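Local coordinates for protein beta-catenin homolog sys-1 (Caenorhabditis elegans, PDB 3C2G) that acts as a beta-catenin in Wnt asymmetry signalling, binding the TCF factor pop-1 directly and activating or repressing its target genes, at residues 230-235 / 261-266; 290-293 / 299-302. All blocks are in the same frame, centred on the assembly; numbering follows the deposited sequence.

In the fold
Both contacts are buried in the all-helical armadillo domain, with centres about 10 Å apart and about 17 Å (contact 1) and 15 Å (contact 2) from the centre of the chain. Contact 1 pairs helix 224-239 with helix 251-270; contact 2, later in the sequence, joins the end of helix 285-292 to the start of helix 298-311. Val292 links them: its CG1 lies 3.7 Å from Phe264 CZ, and its side chain also touches Met232. On helix 251-270, Ile261 CD1 reaches Asp299 CB at 3.7 Å, a second join between the contacts. Four helices thus share one apolar core within the superhelical stack.

Contact 1 of 2, residues 230-235 / 261-266; sequences AVMIGS and IRTFDL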
loop_
_atom_site.group_PDB
_atom_site.type_symbol
_atom_site.label_atom_id
_atom_site.label_comp_id
_atom_site.label_asym_id
_atom_site.label_seq_id
_atom_site.Cartn_x
_atom_site.Cartn_y
_atom_site.Cartn_z
ATOM N N ALA A 230 -14.234 14.273 6.349
ATOM C CA ALA A 230 -14.534 15.583 6.927
ATOM C C ALA A 230 -13.544 15.924 8.052
ATOM O O ALA A 230 -13.231 17.089 8.270
ATOM C CB ALA A 230 -15.959 15.660 7.393
ATOM N N VAL A 231 -13.020 14.893 8.706
ATOM C CA VAL A 231 -12.005 15.045 9.738
ATOM C C VAL A 231 -10.653 15.466 9.135
ATOM O O VAL A 231 -9.996 16.377 9.651
ATOM C CB VAL A 231 -11.872 13.741 10.607
ATOM C CG1 VAL A 231 -10.662 13.799 11.516
ATOM C CG2 VAL A 231 -13.142 13.492 11.417
HETATM N N MSE A 232 -10.238 14.787 8.067
HETATM C CA MSE A 232 -9.085 15.197 7.255
HETATM C C MSE A 232 -9.159 16.695 6.939
HETATM O O MSE A 232 -8.214 17.443 7.162
HETATM C CB MSE A 232 -9.136 14.467 5.924
HETATM C CG MSE A 232 -8.134 13.365 5.641
HETATM SE SE MSE A 232 -8.315 13.035 3.673
HETATM C CE MSE A 232 -8.267 14.891 3.127
ATOM N N ILE A 233 -10.309 17.112 6.423
ATOM C CA ILE A 233 -10.490 18.438 5.881
ATOM C C ILE A 233 -10.633 19.498 6.960
ATOM O O ILE A 233 -10.039 20.566 6.854
ATOM C CB ILE A 233 -11.671 18.476 4.881
ATOM C CG1 ILE A 233 -11.303 17.675 3.634
ATOM C CG2 ILE A 233 -12.045 19.911 4.501
ATOM C CD1 ILE A 233 -10.086 18.225 2.872
ATOM N N GLY A 234 -11.437 19.204 7.973
ATOM C CA GLY A 234 -11.501 20.010 9.178
ATOM C C GLY A 234 -10.140 20.268 9.804
ATOM O O GLY A 234 -9.843 21.392 10.187
ATOM N N SER A 235 -9.304 19.244 9.902
ATOM C CA SER A 235 -7.958 19.439 10.431
ATOM C C SER A 235 -7.124 20.280 9.476
ATOM O O SER A 235 -6.401 21.191 9.910
ATOM C CB SER A 235 -7.249 18.108 10.709
ATOM O OG SER A 235 -8.011 17.253 11.551
ATOM N N ILE A 261 -2.586 12.174 9.637
ATOM C CA ILE A 261 -1.794 11.000 9.307
ATOM C C ILE A 261 -2.476 9.700 9.735
ATOM O O ILE A 261 -2.521 8.739 8.976
ATOM C CB ILE A 261 -0.363 11.109 9.890
ATOM C CG1 ILE A 261 0.399 12.238 9.174
ATOM C CG2 ILE A 261 0.369 9.784 9.783
ATOM C CD1 ILE A 261 1.779 12.562 9.724
ATOM N N ARG A 262 -3.033 9.672 10.931
ATOM C CA ARG A 262 -3.745 8.488 11.384
ATOM C C ARG A 262 -5.066 8.281 10.635
ATOM O O ARG A 262 -5.537 7.156 10.500
ATOM C CB ARG A 262 -3.969 8.535 12.903
ATOM C CG ARG A 262 -2.672 8.385 13.736
ATOM C CD ARG A 262 -3.000 8.497 15.232
ATOM N NE ARG A 262 -1.825 8.501 16.107
ATOM C CZ ARG A 262 -1.496 7.517 16.943
ATOM N NH1 ARG A 262 -2.254 6.425 17.036
ATOM N NH2 ARG A 262 -0.409 7.629 17.697
ATOM N N THR A 263 -5.669 9.362 10.157
ATOM C CA THR A 263 -6.842 9.236 9.303
ATOM C C THR A 263 -6.471 8.627 7.947
ATOM O O THR A 263 -7.206 7.789 7.441
ATOM C CB THR A 263 -7.532 10.575 9.117
ATOM O OG1 THR A 263 -7.991 11.035 10.393
ATOM C CG2 THR A 263 -8.714 10.459 8.174
ATOM N N PHE A 264 -5.328 9.021 7.384
ATOM C CA PHE A 264 -4.837 8.391 6.166
ATOM C C PHE A 264 -4.594 6.903 6.414
ATOM O O PHE A 264 -5.011 6.061 5.621
ATOM C CB PHE A 264 -3.537 9.048 5.648
ATOM C CG PHE A 264 -3.717 10.428 5.027
ATOM C CD1 PHE A 264 -4.889 10.787 4.374
ATOM C CD2 PHE A 264 -2.669 11.355 5.071
ATOM C CE1 PHE A 264 -5.020 12.054 3.782
ATOM C CE2 PHE A 264 -2.788 12.622 4.484
ATOM C CZ PHE A 264 -3.963 12.972 3.838
ATOM N N ASP A 265 -3.915 6.582 7.510
ATOM C CA ASP A 265 -3.616 5.193 7.871
ATOM C C ASP A 265 -4.887 4.356 8.055
ATOM O O ASP A 265 -4.959 3.236 7.568
ATOM C CB ASP A 265 -2.756 5.146 9.140
ATOM C CG ASP A 265 -2.356 3.719 9.537
ATOM O OD1 ASP A 265 -1.720 3.010 8.717
ATOM O OD2 ASP A 265 -2.681 3.301 10.671
ATOM N N LEU A 266 -5.893 4.906 8.734
ATOM C CA LEU A 266 -7.148 4.185 8.961
ATOM C C LEU A 266 -7.928 3.938 7.643
ATOM O O LEU A 266 -8.335 2.798 7.359
ATOM C CB LEU A 266 -8.005 4.885 10.020
ATOM C CG LEU A 266 -9.306 4.211 10.462
ATOM C CD1 LEU A 266 -9.109 2.749 10.884
ATOM C CD2 LEU A 266 -10.001 5.010 11.577
#
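Met232 runs out nearly straight at chi2 (-167°) and then bends at chi3 (47°), while Phe264 sets CG anti to its carbonyl carbon (chi1 -73°), and these torsions bring selenium and ring together. Met232, present as selenomethionine, brings SE to 3.4 Å from Phe264 CE1, a Met-aromatic contact between two nearly antiparallel helices of the armadillo domain, whose local axes approach to 9.8 Å. Met232 SE lies 4.7 Å from the centroid of the Phe264 ring in an oblique position, the two side chains crossing at about a right angle. A long, unbranched side chain suits this place because its bend carries selenium to CE1 while CG still touches Thr263.

Next to Phe264 in sequence, Thr263 is the small partner: its CG2 meets Met232 CG at 3.9 Å. Thr263 OG1 lies 4.0 Å from Val231 CG1, and its hydrogen bond to Val259 O satisfies the buried hydroxyl within its own helix. Phe177 and Ile186 also pack on Val231, and Ala288 of helix 285-292 on Met232. Ser235 likewise turns its hydroxyl back on its own helix, so that Val231 O accepts from Ser235 N on one face of its plane and from Ser235 OG, at 2.9 Å, on the other.

Contact 2 of 2, residues 290-293 / 299-302; sequences TTVV and DLIR
Helix 285-292 ends where Val293 leaves helical phi/psi, and a short loop returns the chain so that the CA atoms of Val293 and Ile301 lie 5.2 Å apart. The loop joins two successive helices of the armadillo domain, and branched aliphatic residues fill the interface between them. In Leu300, CG anti to the backbone N (chi1 -174°) carries CD2 across to Val292 and Val293. Leu300 CD2 rests 3.9 Å from Val292 CG1, the two side chains meeting at about a right angle, and 4.1 Å from Val293 CG1. Leu300 CD2 also lies 3.8 Å from Val292 O, so it packs on backbone as well as side chain.

Ile301 extends the interface beside Leu300, where Ile301 CG1 approaches Val293 O at 3.7 Å. Short, beta-branched valines fit here because they hold CG1 close to their own backbone, and the longer Leu300 reaches across to them. Two backbone groups beside the loop are bonded by side chains: Thr291 O by Gln294 NE2 and Leu300 N by Asn297 OD1. Phe328 of helix 325-335 packs on Val293, and Val341 of helix 339-352 on Ile301. Away from this apolar seam, Arg302 NH2 forms a salt bridge with Asp299 OD1 at 3.0 Å, meeting the oxygen on its anti side, 33° out of the carboxylate plane.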
loop_
_atom_site.group_PDB
_atom_site.type_symbol
_atom_site.label_atom_id
_atom_site.label_comp_id
_atom_site.label_asym_id
_atom_site.label_seq_id
_atom_site.Cartn_x
_atom_site.Cartn_y
_atom_site.Cartn_z
ATOM N N THR A 290 -5.403 15.375 -2.071
ATOM C CA THR A 290 -4.515 16.287 -2.765
ATOM C C THR A 290 -4.572 17.690 -2.180
ATOM O O THR A 290 -3.554 18.388 -2.188
ATOM C CB THR A 290 -4.698 16.279 -4.321
ATOM O OG1 THR A 290 -5.996 16.751 -4.655
ATOM C CG2 THR A 290 -4.558 14.879 -4.870
ATOM N N THR A 291 -5.732 18.088 -1.653
ATOM C CA THR A 291 -5.878 19.368 -0.949
ATOM C C THR A 291 -5.018 19.395 0.318
ATOM O O THR A 291 -4.329 20.378 0.587
ATOM C CB THR A 291 -7.348 19.634 -0.543
ATOM O OG1 THR A 291 -8.171 19.667 -1.712
ATOM C CG2 THR A 291 -7.504 20.986 0.210
ATOM N N VAL A 292 -5.066 18.293 1.067
ATOM C CA VAL A 292 -4.430 18.180 2.364
ATOM C C VAL A 292 -2.919 18.124 2.239
ATOM O O VAL A 292 -2.214 18.722 3.050
ATOM C CB VAL A 292 -4.991 16.966 3.162
ATOM C CG1 VAL A 292 -4.076 16.586 4.337
ATOM C CG2 VAL A 292 -6.407 17.280 3.664
ATOM N N VAL A 293 -2.419 17.433 1.220
ATOM C CA VAL A 293 -0.971 17.323 1.040
ATOM C C VAL A 293 -0.307 18.584 0.494
ATOM O O VAL A 293 0.874 18.570 0.184
ATOM C CB VAL A 293 -0.542 16.080 0.224
ATOM C CG1 VAL A 293 -1.052 14.811 0.890
ATOM C CG2 VAL A 293 -1.002 16.173 -1.228
ATOM N N ASP A 299 5.949 13.817 6.610
ATOM C CA ASP A 299 5.255 12.626 7.091
ATOM C C ASP A 299 3.836 12.641 6.566
ATOM O O ASP A 299 3.313 11.630 6.119
ATOM C CB ASP A 299 5.261 12.555 8.625
ATOM C CG ASP A 299 6.617 12.122 9.191
ATOM O OD1 ASP A 299 7.364 11.399 8.484
ATOM O OD2 ASP A 299 6.935 12.496 10.345
ATOM N N LEU A 300 3.228 13.814 6.622
ATOM C CA LEU A 300 1.879 14.001 6.152
ATOM C C LEU A 300 1.835 13.745 4.637
ATOM O O LEU A 300 0.976 13.009 4.156
ATOM C CB LEU A 300 1.389 15.411 6.525
ATOM C CG LEU A 300 -0.065 15.791 6.259
ATOM C CD1 LEU A 300 -0.386 17.115 6.907
ATOM C CD2 LEU A 300 -0.310 15.906 4.768
ATOM N N ILE A 301 2.777 14.322 3.896
ATOM C CA ILE A 301 2.834 14.108 2.452
ATOM C C ILE A 301 3.063 12.626 2.104
ATOM O O ILE A 301 2.351 12.070 1.259
ATOM C CB ILE A 301 3.861 15.057 1.756
ATOM C CG1 ILE A 301 3.385 16.510 1.887
ATOM C CG2 ILE A 301 4.049 14.673 0.273
ATOM C CD1 ILE A 301 4.471 17.542 1.744
ATOM N N ARG A 302 4.029 11.990 2.760
ATOM C CA ARG A 302 4.250 10.548 2.565
ATOM C C ARG A 302 2.988 9.722 2.767
ATOM O O ARG A 302 2.726 8.785 2.011
ATOM C CB ARG A 302 5.362 10.003 3.473
ATOM C CG ARG A 302 6.751 10.081 2.878
ATOM C CD ARG A 302 7.747 9.226 3.658
ATOM N NE ARG A 302 8.136 9.857 4.916
ATOM C CZ ARG A 302 9.077 10.795 5.033
ATOM N NH1 ARG A 302 9.739 11.224 3.964
ATOM N NH2 ARG A 302 9.358 11.316 6.228
#